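PDB 6QP0: putative chromatin binding protein from Chaetomium thermophilum, which is Kti12, a tRNA-dependent ATPase essential for tRNA modification by Elongator, here represented by its P-loop NTPase domain. Local coordinates for residues A[24-29]-A[126-131]; A[119-124]-A[143-148]; A[152-157]-A[245-250]. One frame throughout, in Å; residues are numbered along the deposited sequence.

Interaction 1: residues A[24-29]-A[126-131]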
# COMPACT_ATOMS: atom_id res chain seq x y z
N ALA A 24 -14.37 0.31 -2.14
CA ALA A 24 -15.74 0.49 -2.62
C ALA A 24 -16.03 -0.45 -3.79
O ALA A 24 -17.09 -1.07 -3.84
CB ALA A 24 -15.97 1.94 -3.03
N TYR A 25 -15.09 -0.55 -4.73
CA TYR A 25 -15.26 -1.49 -5.84
C TYR A 25 -15.41 -2.92 -5.32
O TYR A 25 -16.36 -3.62 -5.68
CB TYR A 25 -14.07 -1.39 -6.80
CG TYR A 25 -14.05 -2.49 -7.84
CD1 TYR A 25 -13.44 -3.71 -7.58
CD2 TYR A 25 -14.64 -2.30 -9.08
CE1 TYR A 25 -13.43 -4.71 -8.53
CE2 TYR A 25 -14.62 -3.30 -10.04
CZ TYR A 25 -14.01 -4.50 -9.75
OH TYR A 25 -13.99 -5.50 -10.70
N LEU A 26 -14.47 -3.36 -4.49
CA LEU A 26 -14.54 -4.72 -3.95
C LEU A 26 -15.78 -4.93 -3.09
O LEU A 26 -16.22 -6.07 -2.94
CB LEU A 26 -13.28 -5.02 -3.16
CG LEU A 26 -12.00 -5.09 -4.00
CD1 LEU A 26 -10.78 -5.11 -3.10
CD2 LEU A 26 -12.02 -6.32 -4.90
N GLU A 27 -16.35 -3.86 -2.54
CA GLU A 27 -17.57 -4.01 -1.75
C GLU A 27 -18.76 -4.32 -2.63
O GLU A 27 -19.57 -5.21 -2.31
CB GLU A 27 -17.81 -2.74 -0.93
CG GLU A 27 -18.74 -2.94 0.26
CD GLU A 27 -18.80 -1.73 1.16
OE1 GLU A 27 -18.73 -0.59 0.64
OE2 GLU A 27 -18.89 -1.90 2.40
N GLU A 28 -18.90 -3.61 -3.76
CA GLU A 28 -20.00 -3.90 -4.67
C GLU A 28 -19.85 -5.28 -5.30
O GLU A 28 -20.84 -5.98 -5.53
CB GLU A 28 -20.09 -2.83 -5.76
CG GLU A 28 -19.24 -3.11 -7.00
CD GLU A 28 -19.24 -1.96 -7.99
OE1 GLU A 28 -19.98 -2.03 -9.00
OE2 GLU A 28 -18.50 -0.98 -7.77
N ARG A 29 -18.61 -5.70 -5.57
CA ARG A 29 -18.38 -6.96 -6.26
C ARG A 29 -18.63 -8.15 -5.34
O ARG A 29 -19.13 -9.19 -5.78
CB ARG A 29 -16.96 -7.00 -6.82
CG ARG A 29 -16.68 -8.16 -7.76
CD ARG A 29 -17.49 -8.05 -9.04
NE ARG A 29 -17.11 -9.07 -10.02
CZ ARG A 29 -16.06 -8.96 -10.84
NH1 ARG A 29 -15.29 -7.89 -10.80
NH2 ARG A 29 -15.79 -9.94 -11.69
N ILE A 126 -10.20 -10.83 1.62
CA ILE A 126 -9.47 -9.92 0.74
C ILE A 126 -8.93 -8.78 1.59
O ILE A 126 -9.68 -8.12 2.32
CB ILE A 126 -10.37 -9.39 -0.38
CG1 ILE A 126 -10.92 -10.56 -1.21
CG2 ILE A 126 -9.59 -8.43 -1.27
CD1 ILE A 126 -12.00 -10.17 -2.19
N VAL A 127 -7.62 -8.55 1.51
CA VAL A 127 -6.92 -7.59 2.35
C VAL A 127 -6.26 -6.55 1.46
O VAL A 127 -5.49 -6.90 0.56
CB VAL A 127 -5.88 -8.28 3.26
CG1 VAL A 127 -5.07 -7.25 4.02
CG2 VAL A 127 -6.56 -9.25 4.21
N ILE A 128 -6.55 -5.28 1.73
CA ILE A 128 -5.92 -4.16 1.05
C ILE A 128 -4.90 -3.54 1.99
O ILE A 128 -5.27 -3.01 3.05
CB ILE A 128 -6.96 -3.10 0.62
CG1 ILE A 128 -8.00 -3.72 -0.32
CG2 ILE A 128 -6.26 -1.93 -0.04
CD1 ILE A 128 -9.21 -2.83 -0.54
N LEU A 129 -3.63 -3.59 1.62
CA LEU A 129 -2.55 -3.03 2.43
C LEU A 129 -2.15 -1.69 1.82
O LEU A 129 -1.40 -1.64 0.83
CB LEU A 129 -1.37 -4.00 2.50
CG LEU A 129 -0.26 -3.62 3.49
CD1 LEU A 129 -0.78 -3.60 4.91
CD2 LEU A 129 0.92 -4.58 3.37
N ASP A 130 -2.65 -0.61 2.40
CA ASP A 130 -2.37 0.75 1.94
C ASP A 130 -1.16 1.27 2.72
O ASP A 130 -1.28 1.81 3.82
CB ASP A 130 -3.59 1.64 2.13
CG ASP A 130 -3.29 3.12 1.94
OD1 ASP A 130 -2.18 3.47 1.49
OD2 ASP A 130 -4.18 3.94 2.26
N SER A 131 0.02 1.10 2.13
CA SER A 131 1.25 1.61 2.73
C SER A 131 2.28 1.78 1.62
O SER A 131 2.14 1.23 0.53
CB SER A 131 1.77 0.68 3.82
OG SER A 131 2.96 1.20 4.40

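Interaction 2: residues A[119-124]-A[143-148]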
# COMPACT_ATOMS: atom_id res chain seq x y z
N ARG A 119 -3.43 -11.62 10.73
CA ARG A 119 -4.60 -11.85 11.57
C ARG A 119 -5.88 -12.00 10.76
O ARG A 119 -6.83 -12.62 11.25
CB ARG A 119 -4.76 -10.70 12.57
CG ARG A 119 -3.69 -10.67 13.65
CD ARG A 119 -3.60 -9.29 14.31
NE ARG A 119 -2.49 -9.22 15.25
CZ ARG A 119 -1.90 -8.09 15.64
NH1 ARG A 119 -2.32 -6.93 15.16
NH2 ARG A 119 -0.90 -8.13 16.50
N VAL A 120 -5.94 -11.46 9.54
CA VAL A 120 -7.17 -11.45 8.77
C VAL A 120 -6.98 -12.15 7.43
O VAL A 120 -7.90 -12.80 6.92
CB VAL A 120 -7.68 -10.01 8.55
CG1 VAL A 120 -8.16 -9.42 9.87
CG2 VAL A 120 -6.58 -9.14 7.94
N LEU A 121 -5.78 -12.02 6.85
CA LEU A 121 -5.56 -12.52 5.49
C LEU A 121 -5.83 -14.02 5.41
O LEU A 121 -5.35 -14.79 6.25
CB LEU A 121 -4.13 -12.21 5.04
CG LEU A 121 -3.75 -12.70 3.64
CD1 LEU A 121 -4.61 -12.04 2.57
CD2 LEU A 121 -2.27 -12.45 3.37
N GLY A 122 -6.59 -14.42 4.40
CA GLY A 122 -6.89 -15.81 4.17
C GLY A 122 -7.53 -16.03 2.81
O GLY A 122 -7.80 -15.08 2.07
N PRO A 123 -7.79 -17.29 2.47
CA PRO A 123 -8.41 -17.58 1.16
C PRO A 123 -9.73 -16.86 0.95
O PRO A 123 -10.04 -16.47 -0.19
CB PRO A 123 -8.60 -19.10 1.19
CG PRO A 123 -7.54 -19.59 2.12
CD PRO A 123 -7.41 -18.53 3.18
N LYS A 124 -10.53 -16.67 2.00
CA LYS A 124 -11.83 -16.02 1.89
C LYS A 124 -11.81 -14.57 2.37
O LYS A 124 -12.87 -13.96 2.51
CB LYS A 124 -12.88 -16.81 2.68
CG LYS A 124 -12.98 -18.28 2.29
N TYR A 143 4.47 -11.30 -0.13
CA TYR A 143 4.20 -12.37 -1.09
C TYR A 143 4.23 -13.73 -0.40
O TYR A 143 3.29 -14.52 -0.53
CB TYR A 143 5.21 -12.29 -2.24
CG TYR A 143 5.27 -13.52 -3.12
CD1 TYR A 143 4.32 -13.74 -4.11
CD2 TYR A 143 6.30 -14.44 -2.98
CE1 TYR A 143 4.39 -14.86 -4.92
CE2 TYR A 143 6.38 -15.56 -3.79
CZ TYR A 143 5.42 -15.77 -4.76
OH TYR A 143 5.49 -16.88 -5.56
N CYS A 144 5.30 -14.00 0.35
CA CYS A 144 5.38 -15.27 1.07
C CYS A 144 4.29 -15.38 2.13
O CYS A 144 3.85 -16.49 2.45
CB CYS A 144 6.76 -15.42 1.70
SG CYS A 144 8.10 -15.41 0.49
N GLU A 145 3.84 -14.25 2.67
CA GLU A 145 2.76 -14.29 3.65
C GLU A 145 1.47 -14.79 3.01
O GLU A 145 0.79 -15.66 3.56
CB GLU A 145 2.56 -12.90 4.27
CG GLU A 145 1.58 -12.89 5.43
CD GLU A 145 1.56 -11.57 6.18
OE1 GLU A 145 1.97 -10.54 5.60
OE2 GLU A 145 1.12 -11.56 7.35
N ALA A 146 1.11 -14.23 1.85
CA ALA A 146 -0.08 -14.71 1.15
C ALA A 146 0.08 -16.16 0.72
O ALA A 146 -0.88 -16.93 0.73
CB ALA A 146 -0.36 -13.82 -0.06
N LYS A 147 1.30 -16.55 0.34
CA LYS A 147 1.57 -17.95 0.04
C LYS A 147 1.26 -18.84 1.24
O LYS A 147 0.64 -19.89 1.11
CB LYS A 147 3.03 -18.12 -0.40
CG LYS A 147 3.50 -19.56 -0.52
CD LYS A 147 4.96 -19.66 -0.94
CE LYS A 147 5.17 -19.20 -2.38
NZ LYS A 147 6.56 -19.44 -2.85
N ASN A 148 1.70 -18.42 2.43
CA ASN A 148 1.43 -19.20 3.64
C ASN A 148 -0.04 -19.18 4.01
O ASN A 148 -0.54 -20.12 4.63
CB ASN A 148 2.29 -18.68 4.79
CG ASN A 148 3.70 -19.21 4.75
OD1 ASN A 148 3.92 -20.42 4.64
ND2 ASN A 148 4.68 -18.32 4.83

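Interaction 3: residues A[152-157]-A[245-250]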
# COMPACT_ATOMS: atom_id res chain seq x y z
N PRO A 152 -4.04 -15.82 -3.18
CA PRO A 152 -3.25 -15.07 -4.16
C PRO A 152 -2.83 -13.70 -3.63
O PRO A 152 -3.45 -13.13 -2.73
CB PRO A 152 -4.20 -14.92 -5.36
CG PRO A 152 -5.33 -15.87 -5.11
CD PRO A 152 -5.44 -15.99 -3.62
N SER A 153 -1.76 -13.18 -4.23
CA SER A 153 -1.27 -11.84 -3.92
C SER A 153 -0.97 -11.10 -5.21
O SER A 153 -0.67 -11.70 -6.24
CB SER A 153 -0.01 -11.90 -3.06
OG SER A 153 0.99 -12.70 -3.66
N CYS A 154 -1.05 -9.77 -5.14
CA CYS A 154 -0.71 -8.92 -6.27
C CYS A 154 -0.21 -7.59 -5.74
O CYS A 154 -0.25 -7.31 -4.54
CB CYS A 154 -1.91 -8.72 -7.20
SG CYS A 154 -3.23 -7.66 -6.55
N VAL A 155 0.29 -6.76 -6.66
CA VAL A 155 0.82 -5.44 -6.34
C VAL A 155 0.08 -4.41 -7.18
O VAL A 155 -0.16 -4.61 -8.37
CB VAL A 155 2.34 -5.36 -6.59
CG1 VAL A 155 2.86 -3.98 -6.26
CG2 VAL A 155 3.06 -6.43 -5.78
N LEU A 156 -0.29 -3.30 -6.54
CA LEU A 156 -1.01 -2.21 -7.20
C LEU A 156 -0.24 -0.91 -6.95
O LEU A 156 -0.31 -0.34 -5.85
CB LEU A 156 -2.44 -2.11 -6.68
CG LEU A 156 -3.20 -0.83 -7.06
CD1 LEU A 156 -3.23 -0.65 -8.58
CD2 LEU A 156 -4.61 -0.86 -6.50
N GLN A 157 0.47 -0.44 -7.97
CA GLN A 157 1.24 0.79 -7.86
C GLN A 157 0.38 1.99 -8.22
O GLN A 157 -0.48 1.92 -9.11
CB GLN A 157 2.48 0.74 -8.76
CG GLN A 157 3.44 1.89 -8.53
CD GLN A 157 4.73 1.72 -9.31
OE1 GLN A 157 4.83 0.87 -10.19
NE2 GLN A 157 5.74 2.52 -8.97
N ASP A 245 -11.01 -4.85 -12.25
CA ASP A 245 -11.56 -6.12 -12.72
C ASP A 245 -10.46 -7.16 -12.90
O ASP A 245 -10.65 -8.34 -12.56
CB ASP A 245 -12.33 -5.92 -14.02
CG ASP A 245 -13.73 -5.35 -13.81
OD1 ASP A 245 -14.61 -6.10 -13.32
OD2 ASP A 245 -13.95 -4.16 -14.12
N LYS A 246 -9.31 -6.75 -13.43
CA LYS A 246 -8.19 -7.68 -13.58
C LYS A 246 -7.64 -8.08 -12.21
O LYS A 246 -7.22 -9.22 -12.01
CB LYS A 246 -7.10 -7.06 -14.45
CG LYS A 246 -7.49 -6.89 -15.92
CD LYS A 246 -6.74 -5.72 -16.54
CE LYS A 246 -6.94 -5.63 -18.05
NZ LYS A 246 -8.32 -5.94 -18.52
N ILE A 247 -7.64 -7.15 -11.25
CA ILE A 247 -7.30 -7.51 -9.87
C ILE A 247 -8.26 -8.58 -9.36
O ILE A 247 -7.85 -9.56 -8.74
CB ILE A 247 -7.31 -6.27 -8.96
CG1 ILE A 247 -6.25 -5.25 -9.38
CG2 ILE A 247 -7.08 -6.71 -7.50
CD1 ILE A 247 -6.34 -3.92 -8.66
N TRP A 248 -9.56 -8.40 -9.63
CA TRP A 248 -10.54 -9.36 -9.15
C TRP A 248 -10.33 -10.73 -9.78
O TRP A 248 -10.30 -11.76 -9.09
CB TRP A 248 -11.96 -8.86 -9.44
CG TRP A 248 -13.01 -9.79 -8.93
CD1 TRP A 248 -13.62 -10.80 -9.62
CD2 TRP A 248 -13.57 -9.81 -7.61
NE1 TRP A 248 -14.53 -11.44 -8.82
CE2 TRP A 248 -14.52 -10.85 -7.58
CE3 TRP A 248 -13.36 -9.05 -6.46
CZ2 TRP A 248 -15.26 -11.15 -6.44
CZ3 TRP A 248 -14.10 -9.34 -5.33
CH2 TRP A 248 -15.04 -10.38 -5.33
N ASP A 249 -10.18 -10.77 -11.11
CA ASP A 249 -9.93 -12.04 -11.79
C ASP A 249 -8.66 -12.70 -11.29
O ASP A 249 -8.57 -13.93 -11.24
CB ASP A 249 -9.86 -11.82 -13.30
CG ASP A 249 -11.19 -11.38 -13.89
OD1 ASP A 249 -12.24 -11.77 -13.34
OD2 ASP A 249 -11.18 -10.64 -14.90
N ALA A 250 -7.66 -11.90 -10.91
CA ALA A 250 -6.40 -12.46 -10.43
C ALA A 250 -6.58 -13.16 -9.09
O ALA A 250 -6.03 -14.24 -8.87
CB ALA A 250 -5.35 -11.35 -10.31

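Interaction 1: residues A[24-29]-A[126-131]
Leu26, on the sheet-facing side of helix 15-31, sets one methyl against two isoleucines of strand 125-130. Its CD1 meets the end of Ile128 tip to tip, 3.8 Å from Ile128 CD1. The same methyl lies 4.0 Å from Ile126 CG2, and here the two side chains cross obliquely. Both isoleucines hold CG1 anti to the carbonyl carbon, chi1 -59° in each, yet they offer different branches: Ile126 gives its short CG2, Ile128 the long arm that ends in CD1. Leucine suits the helix because it forks one carbon farther out, so a methyl can span much of the 8.6 Å between Leu26 CA and Ile126 CA. Beta-branched isoleucine suits an extended strand, where alternate residues face the same helix and Val127 between them turns to the other face of the sheet.

Around these three side chains, Leu26 and Ile126 both touch Ile5 of the adjacent strand 4-9 and Trp248 of helix 237-250, while Ile128 rests on Val7 and Leu22. Backbone hydrogen bonds to Pro3 and Ile5, just before and near the start of strand 4-9, and to Arg72 and His74 of strand 72-77 fix strand 125-130 inside the parallel sheet. Farther out lies the nucleotide site of a P-loop NTPase. Helix 15-31 begins with Lys15 and Thr16, which bind ADP, and Asp130 in segment 126-131 joins Thr16 at the magnesium ion, about 9 Å from the side chain of Ile128.

The contact itself is entirely hydrocarbon. Methyl packing has little directional preference, so shape and burial relate helix to strand here, whereas the directional chemistry of metal and phosphate binding is carried by polar residues such as Thr16 and Asp130.

Interaction 2: residues A[119-124]-A[143-148]
Leu121 packs its CD2 methyl against the backbone of Ala146, joining the chain just beyond helix 106-120 to helix 136-148 on one face of a P-loop alpha/beta fold. These helices precede and follow strand 125-130 in the chain, and Leu121 also sits on Val127 of that strand.

The tight part is small. Leu121 CD2 comes within 3.9 Å of Ala146 CA and 4.2 Å of Ala146 CB, so the leucine reaches the helix main chain itself. Alanine suits this position because its single methyl lets a neighbouring side chain come so near, and the 7.3 Å between Leu121 CA and Ala146 CA reflects that closeness. The leucine is aimed by its first torsion: CG stands anti to the backbone N (chi1 179°), carrying the fork outward to the helix. Beside it, Glu145 contributes aliphatic chain, with its CG 4.4 Å from Leu121 CD2. The side chain of Glu145 then continues over helix 106-120, where it touches Tyr114, Val117 and Lys118; a long residue with an oily stem and a charged end fits such a seam between two helices. Thr151 touches both Leu121 and Ala146, and its hydroxyl makes a weak hydrogen bond with Gly122 O.

Toward the periphery the character changes. Arg119 and Lys147 start away from the opposing segment and are exposed, as are Pro123 and Asn148. Charged and amide groups suit this outer side, where water can solvate them. The side chain of Lys124 is modelled only as far as CG, consistent with mobility of its end. Gly122, nearly fully extended, carries the chain from the buried leucine to this open side. Back within the packed part, Leu121 CD2 also lies 4.1 Å from Ala146 N.

Interaction 3: residues A[152-157]-A[245-250]
Strand 153-158 and helix 237-250 run in broadly opposed senses where they touch: Pro152 CA lies 7.5 Å from Ala250 CA, and Cys154 CA 7.6 Å from Ile247 CA, one turn earlier in the helix. Ile247 is the central side chain of the helix here and uses both of its branches. Its CG2 methyl meets Cys154 SG at 4.1 Å, while its longer arm brings CD1 to Leu156 CD2, the two side chains crossing at about a right angle. With Ile247 CG1 anti to the carbonyl carbon (chi1 -63°), CG2 is left to face the cysteine.

Within the P-loop NTPase fold this is a helix packed on a parallel sheet: strand 153-158 runs between strands 4-9 and 228-231, and Ile247 also touches Ile5 of strand 4-9 and Leu22 of helix 15-31. Alternation along the strand sends Cys154 and Leu156 to the helix; compact cysteine suits the place where the branched isoleucine presses in, and leucine reaches farther. The side chain of Leu156 is about 8 Å from that of Lys15, which binds ADP. At the more exposed margin, the Pro152 ring abuts main chain instead of side chain, its CB 4.0 Å from Ala250 O.

How the interactions relate
From the N terminus, helix 15-31 is the first element used; interaction 1 closes a 96-residue span when strand 125-130 reaches it. Interaction 2 opens inside that span at 119-124 and closes after it at 143-148, so the two cross, and the strand of interaction 1 lies between the two segments of interaction 2 in the chain; Val127 turns to Leu121 while its neighbours face Leu26. Interaction 3 comes in series after both, bridging 87 residues from strand 153-158 to helix 237-250. It joins interaction 1 through a salt bridge between Arg29 and Asp245, and meets interaction 2 where Ala146 touches Ser153. Interactions 1 and 3 thus tie two helices to one face of the sheet, with interaction 2 on the other.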